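PDB 6E0S: MEM-A1 from Soil metagenome, which probably hydrolyses beta-lactam antibiotics with the help of bound zinc, as a subclass B3 metallo-beta-lactamase. Local coordinates for residues V161-T166 against V174-R179. Sequence-based numbering, arbitrary orientation.
Sequences VTARYT and VSWTWR
With chi1 of T166 at 55°, its OG1 sits between the backbone N and the carbonyl carbon, while the S175 hydroxyl stands beside its own backbone N; the two oxygens hydrogen-bond, T166 OG1 to S175 OG 2.9 Å, and D193 N donates a second bond to S175 OG. On the other side of the sheet, chi1 of W176 (-59°) sets CG anti to the carbonyl carbon and leans the indole against A163, W176 CZ3 3.5 Å from A163 CB. V174 CG1 lies over one face of the same ring, near its rim, and the indole N-H is taken up by N89 O. The two strands illustrate how an antiparallel hairpin, here part of the five-stranded sheet of the metallo-beta-lactamase alpha-beta/beta-alpha sandwich, carries two different surfaces. T162 pairs with T177 and R164 with S175 as hydrogen-bonded pairs; R164 N lies nearly in line with the C=O of S175 (174°), 2.7 Å from S175 O, though the bond bends at the hydrogen. The surface carrying W176 faces the other sheet: V161 CG1 packs 3.9 Å from W176 CB, and V161 CG2 is equally far from W178 CB, with I50 and I57 beyond. On the reverse surface one water bridges T162 OG1 and T177 O; another, at the R164 guanidinium edge and in its plane, joins NH1 to T177 OG1. Helix 214-226 covers T166 and S175; a zinc ion lies about 11 Å from the T166 side chain.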
ATOM      1  N   VAL A 161       6.833  -1.966  12.190  1.00 16.90           N
ATOM      2  CA  VAL A 161       5.802  -1.490  11.266  1.00 17.25           C
ATOM      3  C   VAL A 161       4.451  -2.046  11.714  1.00 17.69           C
ATOM      4  O   VAL A 161       4.284  -3.262  11.822  1.00 19.23           O
ATOM      5  CB  VAL A 161       6.114  -1.911   9.816  1.00 15.75           C
ATOM      6  CG1 VAL A 161       5.081  -1.332   8.851  1.00 15.30           C
ATOM      7  CG2 VAL A 161       7.519  -1.463   9.392  1.00 14.54           C
ATOM      8  N   THR A 162       3.470  -1.166  11.918  1.00 16.82           N
ATOM      9  CA  THR A 162       2.179  -1.564  12.464  1.00 16.24           C
ATOM     10  C   THR A 162       1.167  -1.760  11.343  1.00 18.15           C
ATOM     11  O   THR A 162       1.045  -0.903  10.455  1.00 16.65           O
ATOM     12  CB  THR A 162       1.668  -0.507  13.438  1.00 18.90           C
ATOM     13  OG1 THR A 162       2.599  -0.378  14.528  1.00 19.97           O
ATOM     14  CG2 THR A 162       0.294  -0.867  13.998  1.00 20.70           C
ATOM     15  N   ALA A 163       0.403  -2.857  11.417  1.00 18.18           N
ATOM     16  CA  ALA A 163      -0.714  -3.059  10.497  1.00 18.34           C
ATOM     17  C   ALA A 163      -1.950  -2.309  10.981  1.00 19.12           C
ATOM     18  O   ALA A 163      -2.384  -2.465  12.139  1.00 20.64           O
ATOM     19  CB  ALA A 163      -1.049  -4.546  10.346  1.00 17.75           C
ATOM     20  N   ARG A 164      -2.520  -1.488  10.102  1.00 17.34           N
ATOM     21  CA  ARG A 164      -3.783  -0.807  10.385  1.00 15.80           C
ATOM     22  C   ARG A 164      -4.791  -1.243   9.333  1.00 14.04           C
ATOM     23  O   ARG A 164      -4.726  -0.792   8.188  1.00 16.74           O
ATOM     24  CB  ARG A 164      -3.616   0.719  10.393  1.00 17.93           C
ATOM     25  CG  ARG A 164      -2.592   1.206  11.441  1.00 19.33           C
ATOM     26  CD  ARG A 164      -3.073   0.911  12.858  1.00 20.99           C
ATOM     27  NE  ARG A 164      -4.363   1.541  13.207  1.00 26.99           N
ATOM     28  CZ  ARG A 164      -4.509   2.748  13.764  1.00 30.66           C
ATOM     29  NH1 ARG A 164      -3.445   3.493  14.055  1.00 32.69           N
ATOM     30  NH2 ARG A 164      -5.723   3.213  14.040  1.00 30.25           N
ATOM     31  N   TYR A 165      -5.721  -2.112   9.714  1.00 16.81           N
ATOM     32  CA  TYR A 165      -6.706  -2.585   8.751  1.00 17.38           C
ATOM     33  C   TYR A 165      -7.477  -1.391   8.192  1.00 18.36           C
ATOM     34  O   TYR A 165      -8.019  -0.581   8.948  1.00 18.71           O
ATOM     35  CB  TYR A 165      -7.660  -3.570   9.439  1.00 18.59           C
ATOM     36  CG  TYR A 165      -7.175  -5.007   9.544  1.00 17.95           C
ATOM     37  CD1 TYR A 165      -5.830  -5.326   9.505  1.00 15.97           C
ATOM     38  CD2 TYR A 165      -8.094  -6.042   9.740  1.00 17.78           C
ATOM     39  CE1 TYR A 165      -5.400  -6.691   9.583  1.00 17.67           C
ATOM     40  CE2 TYR A 165      -7.691  -7.380   9.851  1.00 19.09           C
ATOM     41  CZ  TYR A 165      -6.348  -7.697   9.771  1.00 18.65           C
ATOM     42  OH  TYR A 165      -5.969  -9.025   9.874  1.00 19.00           O
ATOM     43  N   THR A 166      -7.520  -1.271   6.866  1.00 18.64           N
ATOM     44  CA  THR A 166      -8.309  -0.229   6.204  1.00 19.93           C
ATOM     45  C   THR A 166      -9.058  -0.830   5.022  1.00 20.54           C
ATOM     46  O   THR A 166      -8.847  -0.440   3.865  1.00 20.43           O
ATOM     47  CB  THR A 166      -7.420   0.929   5.747  1.00 19.05           C
ATOM     48  OG1 THR A 166      -6.365   0.428   4.914  1.00 17.11           O
ATOM     49  CG2 THR A 166      -6.837   1.687   6.947  1.00 18.41           C
ATOM     50  N   VAL A 174      -4.881  -3.016   3.894  1.00 16.69           N
ATOM     51  CA  VAL A 174      -4.119  -2.671   5.103  1.00 16.88           C
ATOM     52  C   VAL A 174      -3.253  -1.452   4.812  1.00 15.32           C
ATOM     53  O   VAL A 174      -2.578  -1.375   3.772  1.00 15.41           O
ATOM     54  CB  VAL A 174      -3.231  -3.832   5.619  1.00 16.81           C
ATOM     55  CG1 VAL A 174      -2.404  -3.374   6.854  1.00 17.77           C
ATOM     56  CG2 VAL A 174      -4.072  -5.074   5.929  1.00 16.94           C
ATOM     57  N   SER A 175      -3.307  -0.471   5.712  1.00 16.73           N
ATOM     58  CA  SER A 175      -2.347   0.625   5.720  1.00 15.71           C
ATOM     59  C   SER A 175      -1.302   0.341   6.802  1.00 15.31           C
ATOM     60  O   SER A 175      -1.607  -0.270   7.822  1.00 16.24           O
ATOM     61  CB  SER A 175      -3.042   1.963   5.973  1.00 16.01           C
ATOM     62  OG  SER A 175      -4.061   2.174   4.981  1.00 17.41           O
ATOM     63  N   TRP A 176      -0.074   0.810   6.579  1.00 15.58           N
ATOM     64  CA  TRP A 176       1.069   0.457   7.413  1.00 15.56           C
ATOM     65  C   TRP A 176       1.749   1.699   7.986  1.00 16.70           C
ATOM     66  O   TRP A 176       1.961   2.690   7.273  1.00 16.97           O
ATOM     67  CB  TRP A 176       2.067  -0.358   6.590  1.00 15.14           C
ATOM     68  CG  TRP A 176       1.502  -1.606   6.029  1.00 16.04           C
ATOM     69  CD1 TRP A 176       0.930  -1.764   4.776  1.00 16.46           C
ATOM     70  CD2 TRP A 176       1.475  -2.885   6.651  1.00 17.46           C
ATOM     71  NE1 TRP A 176       0.571  -3.083   4.600  1.00 18.58           N
ATOM     72  CE2 TRP A 176       0.904  -3.790   5.725  1.00 18.39           C
ATOM     73  CE3 TRP A 176       1.888  -3.368   7.897  1.00 17.03           C
ATOM     74  CZ2 TRP A 176       0.728  -5.147   6.021  1.00 18.21           C
ATOM     75  CZ3 TRP A 176       1.718  -4.703   8.183  1.00 18.49           C
ATOM     76  CH2 TRP A 176       1.146  -5.583   7.237  1.00 18.48           C
ATOM     77  N   THR A 177       2.110   1.665   9.269  1.00 16.22           N
ATOM     78  CA  THR A 177       2.703   2.850   9.893  1.00 17.05           C
ATOM     79  C   THR A 177       4.001   2.486  10.624  1.00 17.04           C
ATOM     80  O   THR A 177       4.158   1.379  11.152  1.00 16.42           O
ATOM     81  CB  THR A 177       1.743   3.545  10.870  1.00 17.90           C
ATOM     82  OG1 THR A 177       1.481   2.669  11.966  1.00 18.21           O
ATOM     83  CG2 THR A 177       0.399   3.905  10.198  1.00 18.61           C
ATOM     84  N   TRP A 178       4.948   3.425  10.622  1.00 16.71           N
ATOM     85  CA  TRP A 178       6.229   3.230  11.300  1.00 16.34           C
ATOM     86  C   TRP A 178       6.866   4.596  11.492  1.00 18.46           C
ATOM     87  O   TRP A 178       6.389   5.604  10.971  1.00 19.51           O
ATOM     88  CB  TRP A 178       7.184   2.285  10.533  1.00 13.56           C
ATOM     89  CG  TRP A 178       7.687   2.780   9.185  1.00 15.61           C
ATOM     90  CD1 TRP A 178       8.957   3.185   8.885  1.00 15.40           C
ATOM     91  CD2 TRP A 178       6.950   2.854   7.951  1.00 17.09           C
ATOM     92  NE1 TRP A 178       9.050   3.531   7.562  1.00 16.96           N
ATOM     93  CE2 TRP A 178       7.829   3.347   6.969  1.00 17.50           C
ATOM     94  CE3 TRP A 178       5.623   2.578   7.589  1.00 16.59           C
ATOM     95  CZ2 TRP A 178       7.432   3.559   5.648  1.00 18.47           C
ATOM     96  CZ3 TRP A 178       5.235   2.790   6.266  1.00 17.35           C
ATOM     97  CH2 TRP A 178       6.130   3.260   5.319  1.00 16.61           C
ATOM     98  N   ARG A 179       7.936   4.634  12.272  1.00 17.64           N
ATOM     99  CA  ARG A 179       8.693   5.867  12.454  1.00 17.32           C
ATOM    100  C   ARG A 179      10.058   5.695  11.815  1.00 18.20           C
ATOM    101  O   ARG A 179      10.679   4.636  11.950  1.00 18.26           O
ATOM    102  CB  ARG A 179       8.853   6.210  13.950  1.00 17.41           C
ATOM    103  CG  ARG A 179       7.534   6.633  14.557  1.00 20.54           C
ATOM    104  CD  ARG A 179       7.715   7.385  15.885  1.00 23.70           C
ATOM    105  NE  ARG A 179       8.194   8.749  15.701  1.00 25.26           N
ATOM    106  CZ  ARG A 179       7.417   9.818  15.495  1.00 24.92           C
ATOM    107  NH1 ARG A 179       6.097   9.725  15.454  1.00 23.73           N
ATOM    108  NH2 ARG A 179       7.975  10.996  15.344  1.00 24.25           N
TER
HETATM  109  O   HOH W   1       4.873   0.895  14.249  1.00 17.95           O
HETATM  110  O   HOH W   2      -0.752   3.308  13.743  1.00 26.83           O